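Local coordinates for protein Pbp related beta-lactamase (Pyrococcus abyssi, PDB 2QMI) that probably hydrolyses peptide or related amide bonds as an octameric, self-compartmentalizing serine peptidase of the penicillin-binding protein and beta-lactamase family, at residues F64-I69 with H103-S108; E137-F142 with G164-G169. All coordinates share one frame; numbering follows the deposited sequence.

How the contacts relate
Both contacts lie in the helical part of the penicillin-binding-protein-like region, their centres 13 Å apart, and both are joined through helix 162-176. Contact 2 uses that helix directly, whereas in contact 1 it packs against both partners: L168 touches T65 and L105, and Y165 OH bonds to L105 O. Contact 1 is wholly buried, meets no other subunit and lies next to the probable active site. Contact 2 sits farther out; I140 is partly exposed, and the far side of helix 136-142 meets two neighbouring subunits. Across both, the chemistry is purely apolar, but polar groups flank contact 1 at a helix end, while charged ones border contact 2.

Contact 1: residues F64-I69 with H103-S108; sequences FTALAI and HLLTHS
L105 carries the whole of its side of this small apolar contact, one methyl to each partner on helix 61-74. Its CD2 lies 4.1 Å from A66 CB, and its CD1 4.3 Å from I69 CG2. With CG anti to the carbonyl carbon (chi1 -71°), the isobutyl fork reaches toward the facing helix. The small A66 lets the backbones approach to 6.9 Å between A66 CA and L105 CA, while branched I69 fills the space one turn on. L168 of helix 162-176 touches both L105 and I69, closing a three-helix junction.

No hydrogen bond spans the segments; T65 OG1 bonds instead to Y180 OH and A233 O. Helix 101-105 ends in a Schellman motif, with H107 in the left-handed region (phi 56°) and S108 N bonded to H103 O at 2.9 Å. T106 OG1 and S108 OG, 2.8 Å apart beside that carbonyl, are close enough to hydrogen-bond, short hydroxyl side chains suiting a helix end.

The SxxK pattern, with S59 just before helix 61-74 and K62 in its first turn, probably marks the nucleophile and its lysine, as in serine penicillin-binding proteins. The direct contact is non-directional packing away from water, a job shared with helix 162-176.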
loop_
_atom_site.group_PDB
_atom_site.type_symbol
_atom_site.label_atom_id
_atom_site.label_comp_id
_atom_site.label_asym_id
_atom_site.label_seq_id
_atom_site.Cartn_x
_atom_site.Cartn_y
_atom_site.Cartn_z
ATOM N N PHE A 64 -0.167 51.396 -6.469
ATOM C CA PHE A 64 1.001 52.134 -6.933
ATOM C C PHE A 64 0.898 52.375 -8.440
ATOM O O PHE A 64 1.094 53.485 -8.913
ATOM C CB PHE A 64 2.273 51.347 -6.621
ATOM C CG PHE A 64 2.618 51.312 -5.170
ATOM C CD1 PHE A 64 3.623 52.132 -4.661
ATOM C CD2 PHE A 64 1.949 50.459 -4.304
ATOM C CE1 PHE A 64 3.958 52.099 -3.310
ATOM C CE2 PHE A 64 2.275 50.418 -2.953
ATOM C CZ PHE A 64 3.283 51.240 -2.456
ATOM N N THR A 65 0.579 51.324 -9.186
ATOM C CA THR A 65 0.437 51.427 -10.625
ATOM C C THR A 65 -0.616 52.478 -10.974
ATOM O O THR A 65 -0.434 53.261 -11.911
ATOM C CB THR A 65 0.016 50.079 -11.239
ATOM O OG1 THR A 65 1.068 49.123 -11.068
ATOM C CG2 THR A 65 -0.292 50.236 -12.727
ATOM N N ALA A 66 -1.720 52.488 -10.229
ATOM C CA ALA A 66 -2.796 53.442 -10.480
ATOM C C ALA A 66 -2.346 54.871 -10.185
ATOM O O ALA A 66 -2.758 55.811 -10.868
ATOM C CB ALA A 66 -4.015 53.094 -9.639
ATOM N N LEU A 67 -1.497 55.029 -9.174
ATOM C CA LEU A 67 -0.998 56.342 -8.802
ATOM C C LEU A 67 -0.111 56.884 -9.919
ATOM O O LEU A 67 -0.239 58.047 -10.317
ATOM C CB LEU A 67 -0.213 56.259 -7.487
ATOM C CG LEU A 67 0.269 57.576 -6.861
ATOM C CD1 LEU A 67 -0.918 58.497 -6.578
ATOM C CD2 LEU A 67 1.011 57.276 -5.572
ATOM N N ALA A 68 0.786 56.043 -10.425
ATOM C CA ALA A 68 1.678 56.441 -11.510
ATOM C C ALA A 68 0.840 56.960 -12.674
ATOM O O ALA A 68 1.174 57.979 -13.293
ATOM C CB ALA A 68 2.517 55.260 -11.963
ATOM N N ILE A 69 -0.252 56.253 -12.958
ATOM C CA ILE A 69 -1.157 56.624 -14.036
ATOM C C ILE A 69 -1.781 57.991 -13.771
ATOM O O ILE A 69 -1.928 58.790 -14.692
ATOM C CB ILE A 69 -2.294 55.585 -14.204
ATOM C CG1 ILE A 69 -1.732 54.270 -14.756
ATOM C CG2 ILE A 69 -3.382 56.140 -15.117
ATOM C CD1 ILE A 69 -1.198 54.339 -16.192
ATOM N N HIS A 103 -11.046 51.680 -18.222
ATOM C CA HIS A 103 -11.581 50.323 -18.159
ATOM C C HIS A 103 -10.605 49.381 -17.446
ATOM O O HIS A 103 -11.009 48.604 -16.579
ATOM C CB HIS A 103 -11.873 49.777 -19.565
ATOM C CG HIS A 103 -12.971 50.500 -20.288
ATOM N ND1 HIS A 103 -14.156 50.860 -19.682
ATOM C CD2 HIS A 103 -13.072 50.904 -21.576
ATOM C CE1 HIS A 103 -14.938 51.457 -20.564
ATOM N NE2 HIS A 103 -14.304 51.496 -21.722
ATOM N N LEU A 104 -9.328 49.448 -17.811
ATOM C CA LEU A 104 -8.312 48.592 -17.199
ATOM C C LEU A 104 -8.177 48.857 -15.703
ATOM O O LEU A 104 -8.057 47.931 -14.908
ATOM C CB LEU A 104 -6.948 48.799 -17.869
ATOM C CG LEU A 104 -6.775 48.446 -19.350
ATOM C CD1 LEU A 104 -5.328 48.720 -19.766
ATOM C CD2 LEU A 104 -7.130 46.990 -19.587
ATOM N N LEU A 105 -8.185 50.129 -15.327
ATOM C CA LEU A 105 -8.067 50.515 -13.922
ATOM C C LEU A 105 -9.216 49.956 -13.090
ATOM O O LEU A 105 -9.037 49.604 -11.924
ATOM C CB LEU A 105 -8.066 52.041 -13.795
ATOM C CG LEU A 105 -6.842 52.829 -14.262
ATOM C CD1 LEU A 105 -7.192 54.315 -14.343
ATOM C CD2 LEU A 105 -5.682 52.588 -13.300
ATOM N N THR A 106 -10.396 49.881 -13.701
ATOM C CA THR A 106 -11.590 49.401 -13.023
ATOM C C THR A 106 -11.941 47.933 -13.272
ATOM O O THR A 106 -12.968 47.453 -12.792
ATOM C CB THR A 106 -12.811 50.264 -13.416
ATOM O OG1 THR A 106 -12.950 50.269 -14.841
ATOM C CG2 THR A 106 -12.636 51.693 -12.930
ATOM N N HIS A 107 -11.091 47.216 -14.003
ATOM C CA HIS A 107 -11.354 45.815 -14.309
ATOM C C HIS A 107 -12.707 45.703 -14.990
ATOM O O HIS A 107 -13.493 44.815 -14.665
ATOM C CB HIS A 107 -11.380 44.966 -13.038
ATOM C CG HIS A 107 -10.093 44.968 -12.279
ATOM N ND1 HIS A 107 -8.952 44.351 -12.742
ATOM C CD2 HIS A 107 -9.770 45.505 -11.079
ATOM C CE1 HIS A 107 -7.981 44.507 -11.860
ATOM N NE2 HIS A 107 -8.451 45.205 -10.842
ATOM N N SER A 108 -12.979 46.614 -15.922
ATOM C CA SER A 108 -14.245 46.616 -16.652
ATOM C C SER A 108 -14.095 46.470 -18.174
ATOM O O SER A 108 -15.042 46.742 -18.917
ATOM C CB SER A 108 -15.041 47.896 -16.336
ATOM O OG SER A 108 -14.417 49.055 -16.852
#

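Contact 2: residues E137-F142 with G164-G169; sequences EETIAF and GYVLLG
I140 and V166 lie alongside each other, their side chains pointing opposite ways, with I140 CG1 4.1 Å from V166 CG1. The isoleucine also reaches L167, its CD1 standing 4.1 Å from L167 CD2. An extended end (chi2 179°) carries that methyl toward the other helix, although the CB leaves the backbone at a slant. T139 adds a looser touch, its CB 4.4 Å from V166 CG1; V166 holds CG1 anti to its backbone N (chi1 167°), turned to meet both residues. V166 offers a methyl close to its backbone, whereas the longer I140 reaches both V166 and L167.

The helices run at 123° to each other, their local axes 10.2 Å apart, an inclined helix pair in the all-helical part of the beta-lactamase-like fold.

Around this apolar seam, Y116 of helix 116-124 touches both T139 and V166, while L104 backs L167. At the border, E137 OE2 forms a salt bridge with K170 NZ, a charge pair suited to the solvent-exposed position of E137, and E137 OE1 bonds to T135 OG1. Farther round helix 136-142, E138 OE2 accepts a hydrogen bond from G39 N of a second subunit, and the F142 ring meets Y373 of a third subunit edge-to-face.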
loop_
_atom_site.group_PDB
_atom_site.type_symbol
_atom_site.label_atom_id
_atom_site.label_comp_id
_atom_site.label_asym_id
_atom_site.label_seq_id
_atom_site.Cartn_x
_atom_site.Cartn_y
_atom_site.Cartn_z
ATOM N N GLU A 137 6.600 41.317 -20.741
ATOM C CA GLU A 137 6.523 41.219 -22.184
ATOM C C GLU A 137 6.028 39.829 -22.594
ATOM O O GLU A 137 5.186 39.699 -23.488
ATOM C CB GLU A 137 7.891 41.517 -22.805
ATOM C CG GLU A 137 8.309 42.994 -22.702
ATOM C CD GLU A 137 8.385 43.519 -21.264
ATOM O OE1 GLU A 137 9.218 43.016 -20.475
ATOM O OE2 GLU A 137 7.610 44.440 -20.924
ATOM N N GLU A 138 6.537 38.791 -21.936
ATOM C CA GLU A 138 6.104 37.434 -22.248
ATOM C C GLU A 138 4.623 37.262 -21.918
ATOM O O GLU A 138 3.924 36.502 -22.594
ATOM C CB GLU A 138 6.936 36.409 -21.471
ATOM C CG GLU A 138 8.408 36.430 -21.846
ATOM C CD GLU A 138 9.297 35.757 -20.813
ATOM O OE1 GLU A 138 10.466 36.186 -20.669
ATOM O OE2 GLU A 138 8.838 34.804 -20.152
ATOM N N THR A 139 4.148 37.969 -20.889
ATOM C CA THR A 139 2.739 37.885 -20.489
ATOM C C THR A 139 1.837 38.539 -21.539
ATOM O O THR A 139 0.762 38.019 -21.865
ATOM C CB THR A 139 2.485 38.569 -19.112
ATOM O OG1 THR A 139 3.324 37.976 -18.112
ATOM C CG2 THR A 139 1.035 38.400 -18.689
ATOM N N ILE A 140 2.270 39.683 -22.065
ATOM C CA ILE A 140 1.495 40.378 -23.086
ATOM C C ILE A 140 1.461 39.524 -24.353
ATOM O O ILE A 140 0.410 39.380 -24.977
ATOM C CB ILE A 140 2.080 41.788 -23.394
ATOM C CG1 ILE A 140 1.868 42.705 -22.183
ATOM C CG2 ILE A 140 1.396 42.394 -24.617
ATOM C CD1 ILE A 140 2.424 44.110 -22.341
ATOM N N ALA A 141 2.604 38.946 -24.717
ATOM C CA ALA A 141 2.681 38.086 -25.890
ATOM C C ALA A 141 1.612 37.003 -25.724
ATOM O O ALA A 141 0.731 36.843 -26.571
ATOM C CB ALA A 141 4.070 37.462 -25.992
ATOM N N PHE A 142 1.689 36.282 -24.609
ATOM C CA PHE A 142 0.730 35.228 -24.276
ATOM C C PHE A 142 -0.735 35.696 -24.417
ATOM O O PHE A 142 -1.566 34.993 -24.988
ATOM C CB PHE A 142 0.990 34.756 -22.838
ATOM C CG PHE A 142 0.063 33.669 -22.368
ATOM C CD1 PHE A 142 0.073 32.414 -22.969
ATOM C CD2 PHE A 142 -0.809 33.896 -21.308
ATOM C CE1 PHE A 142 -0.772 31.395 -22.519
ATOM C CE2 PHE A 142 -1.663 32.884 -20.846
ATOM C CZ PHE A 142 -1.643 31.635 -21.452
ATOM N N GLY A 164 -4.786 43.097 -16.790
ATOM C CA GLY A 164 -5.182 44.481 -16.951
ATOM C C GLY A 164 -4.115 45.431 -16.423
ATOM O O GLY A 164 -3.829 46.449 -17.051
ATOM N N TYR A 165 -3.519 45.110 -15.278
ATOM C CA TYR A 165 -2.489 45.984 -14.717
ATOM C C TYR A 165 -1.112 45.739 -15.300
ATOM O O TYR A 165 -0.205 46.550 -15.126
ATOM C CB TYR A 165 -2.460 45.895 -13.187
ATOM C CG TYR A 165 -3.478 46.817 -12.547
ATOM C CD1 TYR A 165 -3.092 47.791 -11.630
ATOM C CD2 TYR A 165 -4.827 46.740 -12.902
ATOM C CE1 TYR A 165 -4.028 48.673 -11.078
ATOM C CE2 TYR A 165 -5.765 47.608 -12.365
ATOM C CZ TYR A 165 -5.362 48.573 -11.455
ATOM O OH TYR A 165 -6.295 49.435 -10.943
ATOM N N VAL A 166 -0.956 44.615 -15.990
ATOM C CA VAL A 166 0.304 44.333 -16.650
ATOM C C VAL A 166 0.350 45.322 -17.819
ATOM O O VAL A 166 1.394 45.916 -18.106
ATOM C CB VAL A 166 0.352 42.884 -17.182
ATOM C CG1 VAL A 166 1.540 42.714 -18.137
ATOM C CG2 VAL A 166 0.471 41.911 -16.009
ATOM N N LEU A 167 -0.800 45.508 -18.466
ATOM C CA LEU A 167 -0.927 46.433 -19.588
ATOM C C LEU A 167 -0.708 47.872 -19.118
ATOM O O LEU A 167 -0.051 48.660 -19.802
ATOM C CB LEU A 167 -2.305 46.285 -20.239
ATOM C CG LEU A 167 -2.507 44.957 -20.983
ATOM C CD1 LEU A 167 -3.969 44.780 -21.368
ATOM C CD2 LEU A 167 -1.618 44.929 -22.211
ATOM N N LEU A 168 -1.263 48.206 -17.952
ATOM C CA LEU A 168 -1.097 49.534 -17.368
ATOM C C LEU A 168 0.385 49.767 -17.119
ATOM O O LEU A 168 0.869 50.893 -17.214
ATOM C CB LEU A 168 -1.853 49.647 -16.041
ATOM C CG LEU A 168 -3.372 49.829 -16.068
ATOM C CD1 LEU A 168 -3.915 49.801 -14.637
ATOM C CD2 LEU A 168 -3.715 51.151 -16.743
ATOM N N GLY A 169 1.106 48.700 -16.792
ATOM C CA GLY A 169 2.535 48.822 -16.556
ATOM C C GLY A 169 3.270 49.160 -17.848
ATOM O O GLY A 169 4.254 49.904 -17.846
#